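PDB 1YT8: thiosulfate sulfurtransferase from Pseudomonas aeruginosa, which probably transfers sulfur from thiosulfate to cyanide as a rhodanese-type sulfurtransferase with four rhodanese-like repeats. Local coordinates for residues Val114-Phe119 with Ala343-Gln348; Phe119-Glu124 with Arg198-Thr203. One frame throughout, in Å; residues are numbered along the deposited sequence.

Contact 1: Val114-Phe119 with Ala343-Gln348; sequences VPSKAF and AQMGWQ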
loop_
_atom_site.group_PDB
_atom_site.type_symbol
_atom_site.label_atom_id
_atom_site.label_comp_id
_atom_site.label_asym_id
_atom_site.label_seq_id
_atom_site.Cartn_x
_atom_site.Cartn_y
_atom_site.Cartn_z
ATOM N N VAL A 114 -6.096 -0.265 7.752
ATOM C CA VAL A 114 -6.695 -0.593 9.040
ATOM C C VAL A 114 -6.742 -2.079 9.398
ATOM O O VAL A 114 -6.423 -2.449 10.530
ATOM C CB VAL A 114 -8.100 0.038 9.147
ATOM C CG1 VAL A 114 -8.707 -0.240 10.518
ATOM C CG2 VAL A 114 -7.985 1.547 8.928
ATOM N N PRO A 115 -7.137 -2.951 8.455
ATOM C CA PRO A 115 -7.166 -4.372 8.820
ATOM C C PRO A 115 -5.792 -4.840 9.309
ATOM O O PRO A 115 -5.680 -5.533 10.326
ATOM C CB PRO A 115 -7.578 -5.052 7.517
ATOM C CG PRO A 115 -8.485 -4.030 6.886
ATOM C CD PRO A 115 -7.716 -2.737 7.116
ATOM N N SER A 116 -4.749 -4.448 8.586
ATOM C CA SER A 116 -3.386 -4.826 8.947
ATOM C C SER A 116 -2.961 -4.291 10.310
ATOM O O SER A 116 -2.348 -5.009 11.107
ATOM C CB SER A 116 -2.399 -4.332 7.885
ATOM O OG SER A 116 -2.652 -4.934 6.629
ATOM N N LYS A 117 -3.278 -3.028 10.578
ATOM C CA LYS A 117 -2.901 -2.412 11.845
ATOM C C LYS A 117 -3.731 -2.917 13.018
ATOM O O LYS A 117 -3.209 -3.112 14.119
ATOM C CB LYS A 117 -3.005 -0.891 11.736
ATOM C CG LYS A 117 -2.117 -0.313 10.652
ATOM C CD LYS A 117 -2.318 1.182 10.507
ATOM C CE LYS A 117 -1.384 1.751 9.454
ATOM N NZ LYS A 117 -1.608 3.216 9.279
ATOM N N ALA A 118 -5.024 -3.120 12.784
ATOM C CA ALA A 118 -5.906 -3.623 13.827
ATOM C C ALA A 118 -5.466 -5.043 14.168
ATOM O O ALA A 118 -5.475 -5.450 15.335
ATOM C CB ALA A 118 -7.348 -3.616 13.340
ATOM N N PHE A 119 -5.076 -5.801 13.146
ATOM C CA PHE A 119 -4.611 -7.166 13.370
ATOM C C PHE A 119 -3.355 -7.147 14.240
ATOM O O PHE A 119 -3.185 -7.992 15.118
ATOM C CB PHE A 119 -4.286 -7.871 12.050
ATOM C CG PHE A 119 -3.673 -9.235 12.239
ATOM C CD1 PHE A 119 -4.433 -10.290 12.738
ATOM C CD2 PHE A 119 -2.326 -9.450 11.969
ATOM C CE1 PHE A 119 -3.859 -11.547 12.969
ATOM C CE2 PHE A 119 -1.740 -10.701 12.196
ATOM C CZ PHE A 119 -2.514 -11.753 12.699
ATOM N N ALA A 343 -2.777 -15.612 6.646
ATOM C CA ALA A 343 -3.727 -16.650 7.034
ATOM C C ALA A 343 -4.435 -16.234 8.325
ATOM O O ALA A 343 -5.648 -16.408 8.470
ATOM C CB ALA A 343 -2.993 -17.976 7.240
ATOM N N GLN A 344 -3.670 -15.671 9.255
ATOM C CA GLN A 344 -4.216 -15.230 10.530
ATOM C C GLN A 344 -5.128 -14.025 10.348
ATOM O O GLN A 344 -5.983 -13.743 11.188
ATOM C CB GLN A 344 -3.071 -14.938 11.507
ATOM C CG GLN A 344 -2.385 -16.230 11.973
ATOM C CD GLN A 344 -1.116 -16.005 12.773
ATOM O OE1 GLN A 344 -1.157 -15.655 13.951
ATOM N NE2 GLN A 344 0.022 -16.216 12.132
HETATM N N MSE A 345 -4.956 -13.323 9.234
HETATM C CA MSE A 345 -5.803 -12.181 8.933
HETATM C C MSE A 345 -6.996 -12.651 8.100
HETATM O O MSE A 345 -7.679 -11.853 7.457
HETATM C CB MSE A 345 -5.014 -11.093 8.200
HETATM C CG MSE A 345 -4.107 -10.293 9.126
HETATM SE SE MSE A 345 -3.375 -8.694 8.285
HETATM C CE MSE A 345 -2.056 -9.540 7.186
ATOM N N GLY A 346 -7.222 -13.965 8.120
ATOM C CA GLY A 346 -8.350 -14.565 7.422
ATOM C C GLY A 346 -8.252 -14.844 5.936
ATOM O O GLY A 346 -9.251 -15.221 5.320
ATOM N N TRP A 347 -7.073 -14.675 5.346
ATOM C CA TRP A 347 -6.927 -14.918 3.915
ATOM C C TRP A 347 -6.675 -16.376 3.564
ATOM O O TRP A 347 -6.041 -17.111 4.328
ATOM C CB TRP A 347 -5.765 -14.101 3.335
ATOM C CG TRP A 347 -5.972 -12.624 3.344
ATOM C CD1 TRP A 347 -5.566 -11.738 4.304
ATOM C CD2 TRP A 347 -6.666 -11.858 2.355
ATOM N NE1 TRP A 347 -5.966 -10.465 3.973
ATOM C CE2 TRP A 347 -6.646 -10.510 2.782
ATOM C CE3 TRP A 347 -7.308 -12.181 1.149
ATOM C CZ2 TRP A 347 -7.245 -9.482 2.045
ATOM C CZ3 TRP A 347 -7.904 -11.158 0.417
ATOM C CH2 TRP A 347 -7.867 -9.823 0.869
ATOM N N GLN A 348 -7.188 -16.794 2.409
ATOM C CA GLN A 348 -6.915 -18.135 1.921
ATOM C C GLN A 348 -5.595 -17.874 1.212
ATOM O O GLN A 348 -5.531 -17.100 0.251
ATOM C CB GLN A 348 -7.971 -18.605 0.921
ATOM C CG GLN A 348 -7.529 -19.832 0.128
ATOM C CD GLN A 348 -8.665 -20.491 -0.629
ATOM O OE1 GLN A 348 -9.593 -19.824 -1.090
ATOM N NE2 GLN A 348 -8.589 -21.810 -0.773
#
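The Phe119 ring is sandwiched: Met345 CG lies over one face, and on the opposite face sits CG2 of Val123, one turn further along the same helix. Met345 CG is 3.5 Å from the ring centroid and only 20° off its normal, a CH-pi contact displaced toward the CG side of the ring. Gln344 CB approaches the far end of the ring obliquely, 3.4 Å from Phe119 CZ, and the backbone O of Gln344 stands 3.5 Å from Phe119 CE1. The Gln344 amide plane is perpendicular to the ring. Phe526 adds an edge-to-face ring contact. Phe119 extends toward the 343-348 segment because its CG is anti to the backbone N (chi1 174°).

Met345, built as selenomethionine, runs across the ring at about a right angle. Its SE, 4.6 Å from the centroid and oblique to it, makes a Met-aromatic contact, then reaches the helix backbone 3.9 Å from Ser116 CA. This side chain leaves from the end of helix 334-344, at the first residue outside helical geometry. Gly346, with positive phi, follows as the C-prime residue of a Schellman motif (Trp347 N to Leu342 O, Gly346 N to Ala343 O). The turn thus delivers Met345 from a rhodanese-like unit to the start of helix 114-127.

Polar ends are engaged elsewhere: Ser116 OG with Val311 O and Thr314 OG1, Gln344 NE2 with Ser340 O and OE1 with Ile529 N. With no hydrogen bond spanning the buried junction, attraction directly between the segments is probably mainly dispersion, with weak CH-pi and selenium-aromatic terms.

Contact 2: Phe119-Glu124 with Arg198-Thr203; sequences FGELVE and RSIIGT. With SO3 (sulfite ion), chain B.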
loop_
_atom_site.group_PDB
_atom_site.type_symbol
_atom_site.label_atom_id
_atom_site.label_comp_id
_atom_site.label_asym_id
_atom_site.label_seq_id
_atom_site.Cartn_x
_atom_site.Cartn_y
_atom_site.Cartn_z
ATOM N N PHE A 119 -5.076 -5.801 13.146
ATOM C CA PHE A 119 -4.611 -7.166 13.370
ATOM C C PHE A 119 -3.355 -7.147 14.240
ATOM O O PHE A 119 -3.185 -7.992 15.118
ATOM C CB PHE A 119 -4.286 -7.871 12.050
ATOM C CG PHE A 119 -3.673 -9.235 12.239
ATOM C CD1 PHE A 119 -4.433 -10.290 12.738
ATOM C CD2 PHE A 119 -2.326 -9.450 11.969
ATOM C CE1 PHE A 119 -3.859 -11.547 12.969
ATOM C CE2 PHE A 119 -1.740 -10.701 12.196
ATOM C CZ PHE A 119 -2.514 -11.753 12.699
ATOM N N GLY A 120 -2.474 -6.183 13.990
ATOM C CA GLY A 120 -1.255 -6.085 14.773
ATOM C C GLY A 120 -1.552 -5.921 16.254
ATOM O O GLY A 120 -0.895 -6.528 17.109
ATOM N N GLU A 121 -2.550 -5.102 16.563
ATOM C CA GLU A 121 -2.925 -4.876 17.948
ATOM C C GLU A 121 -3.515 -6.150 18.546
ATOM O O GLU A 121 -3.314 -6.432 19.728
ATOM C CB GLU A 121 -3.934 -3.726 18.051
ATOM C CG GLU A 121 -3.372 -2.352 17.660
ATOM C CD GLU A 121 -2.127 -1.964 18.447
ATOM O OE1 GLU A 121 -2.076 -2.243 19.668
ATOM O OE2 GLU A 121 -1.202 -1.367 17.851
ATOM N N LEU A 122 -4.239 -6.913 17.728
ATOM C CA LEU A 122 -4.842 -8.171 18.177
ATOM C C LEU A 122 -3.753 -9.173 18.556
ATOM O O LEU A 122 -3.890 -9.914 19.538
ATOM C CB LEU A 122 -5.725 -8.767 17.077
ATOM C CG LEU A 122 -6.489 -10.049 17.434
ATOM C CD1 LEU A 122 -7.489 -9.752 18.557
ATOM C CD2 LEU A 122 -7.223 -10.568 16.208
ATOM N N VAL A 123 -2.677 -9.201 17.772
ATOM C CA VAL A 123 -1.568 -10.103 18.050
ATOM C C VAL A 123 -0.965 -9.789 19.422
ATOM O O VAL A 123 -0.767 -10.701 20.233
ATOM C CB VAL A 123 -0.474 -10.014 16.945
ATOM C CG1 VAL A 123 0.754 -10.826 17.345
ATOM C CG2 VAL A 123 -1.027 -10.553 15.621
ATOM N N GLU A 124 -0.687 -8.514 19.699
ATOM C CA GLU A 124 -0.114 -8.160 20.996
ATOM C C GLU A 124 -1.086 -8.476 22.124
ATOM O O GLU A 124 -0.687 -8.965 23.182
ATOM C CB GLU A 124 0.254 -6.672 21.075
ATOM C CG GLU A 124 1.052 -6.345 22.343
ATOM C CD GLU A 124 1.383 -4.871 22.493
ATOM O OE1 GLU A 124 0.468 -4.080 22.802
ATOM O OE2 GLU A 124 2.560 -4.506 22.301
ATOM N N ARG A 198 4.303 -2.915 12.510
ATOM C CA ARG A 198 5.358 -3.780 12.000
ATOM C C ARG A 198 6.328 -4.273 13.075
ATOM O O ARG A 198 6.945 -5.325 12.911
ATOM C CB ARG A 198 6.093 -3.082 10.848
ATOM C CG ARG A 198 5.272 -3.100 9.550
ATOM C CD ARG A 198 5.811 -2.153 8.477
ATOM N NE ARG A 198 5.664 -0.754 8.868
ATOM C CZ ARG A 198 5.979 0.282 8.094
ATOM N NH1 ARG A 198 6.462 0.092 6.872
ATOM N NH2 ARG A 198 5.827 1.514 8.553
ATOM N N SER A 199 6.452 -3.540 14.181
ATOM C CA SER A 199 7.348 -3.979 15.252
ATOM C C SER A 199 6.727 -5.157 16.000
ATOM O O SER A 199 7.438 -6.068 16.433
ATOM C CB SER A 199 7.661 -2.836 16.233
ATOM O OG SER A 199 6.560 -2.531 17.078
ATOM N N ILE A 200 5.403 -5.143 16.150
ATOM C CA ILE A 200 4.697 -6.231 16.832
ATOM C C ILE A 200 4.753 -7.493 15.965
ATOM O O ILE A 200 5.087 -8.578 16.444
ATOM C CB ILE A 200 3.209 -5.871 17.091
ATOM C CG1 ILE A 200 3.112 -4.729 18.106
ATOM C CG2 ILE A 200 2.454 -7.096 17.614
ATOM C CD1 ILE A 200 1.720 -4.113 18.217
ATOM N N ILE A 201 4.423 -7.342 14.687
ATOM C CA ILE A 201 4.436 -8.460 13.754
ATOM C C ILE A 201 5.850 -9.030 13.618
ATOM O O ILE A 201 6.037 -10.247 13.579
ATOM C CB ILE A 201 3.921 -8.025 12.357
ATOM C CG1 ILE A 201 2.466 -7.550 12.456
ATOM C CG2 ILE A 201 4.041 -9.176 11.367
ATOM C CD1 ILE A 201 1.497 -8.622 12.929
ATOM N N GLY A 202 6.843 -8.147 13.557
ATOM C CA GLY A 202 8.217 -8.596 13.429
ATOM C C GLY A 202 8.709 -9.332 14.663
ATOM O O GLY A 202 9.375 -10.363 14.562
ATOM N N THR A 203 8.389 -8.801 15.837
ATOM C CA THR A 203 8.809 -9.435 17.079
ATOM C C THR A 203 8.129 -10.792 17.221
ATOM O O THR A 203 8.778 -11.788 17.532
ATOM C CB THR A 203 8.459 -8.561 18.297
ATOM O OG1 THR A 203 9.156 -7.313 18.200
ATOM C CG2 THR A 203 8.862 -9.255 19.595
HETATM S S SO3 B . 4.788 0.820 12.273
HETATM O O1 SO3 B . 5.627 1.748 11.479
HETATM O O2 SO3 B . 3.620 1.521 12.848
HETATM O O3 SO3 B . 4.363 -0.368 11.487
#
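Helices 119-124 and 198-203 cross at 49° with their axes 8.9 Å apart, and Gly120 meets Ile201 at a CA-CA distance of 6.3 Å. With no side chain at Gly120, Ile200 CG2 can rest 3.4 Å from Gly120 O. Ile200 is a knob in the hole formed by Gly120, Glu121, Val123 and Glu124. Its CG2 branch, anti to the backbone N, slides alongside Val123 CG1, while CD1 lies 4.1 Å from Glu124 CB and also touches Glu121 OE2. Ile201 CD1, from the neighbouring position, reaches Phe119 CE2 at 3.9 Å, obliquely to the ring, and also touches Val123 CG2.

Helix 197-208 follows strand 188-192 of a parallel sheet with strand order 1-5-4-2-3, and Cys193 to Arg198 form a six-residue loop consistent with the active-site loop of rhodaneses, which surrounds the transferred sulfur. A sulfite ion, probably from the crystallisation liquor, sits there at the helix N-terminus, where the dipole would favour an anion. Arg198 grips it with three hydrogen bonds: its backbone N gives sulfite O3 a nearly straight one of 2.7 Å (170°), NE reaches the same O3 at 2.9 Å, and NH2 binds sulfite O1 at 2.9 Å. The anion lies at the guanidinium edge, which the bend at chi3 (-67°) turns to it. Ala194 N and Gly195 N also hydrogen-bond the ion, and Gln312 is among the other pocket residues. Arg198 NH1 is salt-bridged to Glu157, whereas Glu121 and Glu124 both pair with Arg196 of the same loop.

How the contacts relate
Both contacts are buried and share helix 114-127, with Phe119 belonging to each. In contact 1 the start of that helix meets a helix-ending turn from the rhodanese-like unit at 268-358; in contact 2 its next turns cross the N-terminal part of helix 197-208, within the range 133-228, so the helix bridges two units. Their centres lie 11 Å apart, and contact 2 is nested within the chain loop closed by contact 1. Neither has a hydrogen bond between its segments. Aromatic and selenium contacts dominate the first; the second is mostly aliphatic packing, with one knob in a hole, and contains Arg198, which binds the sulfite.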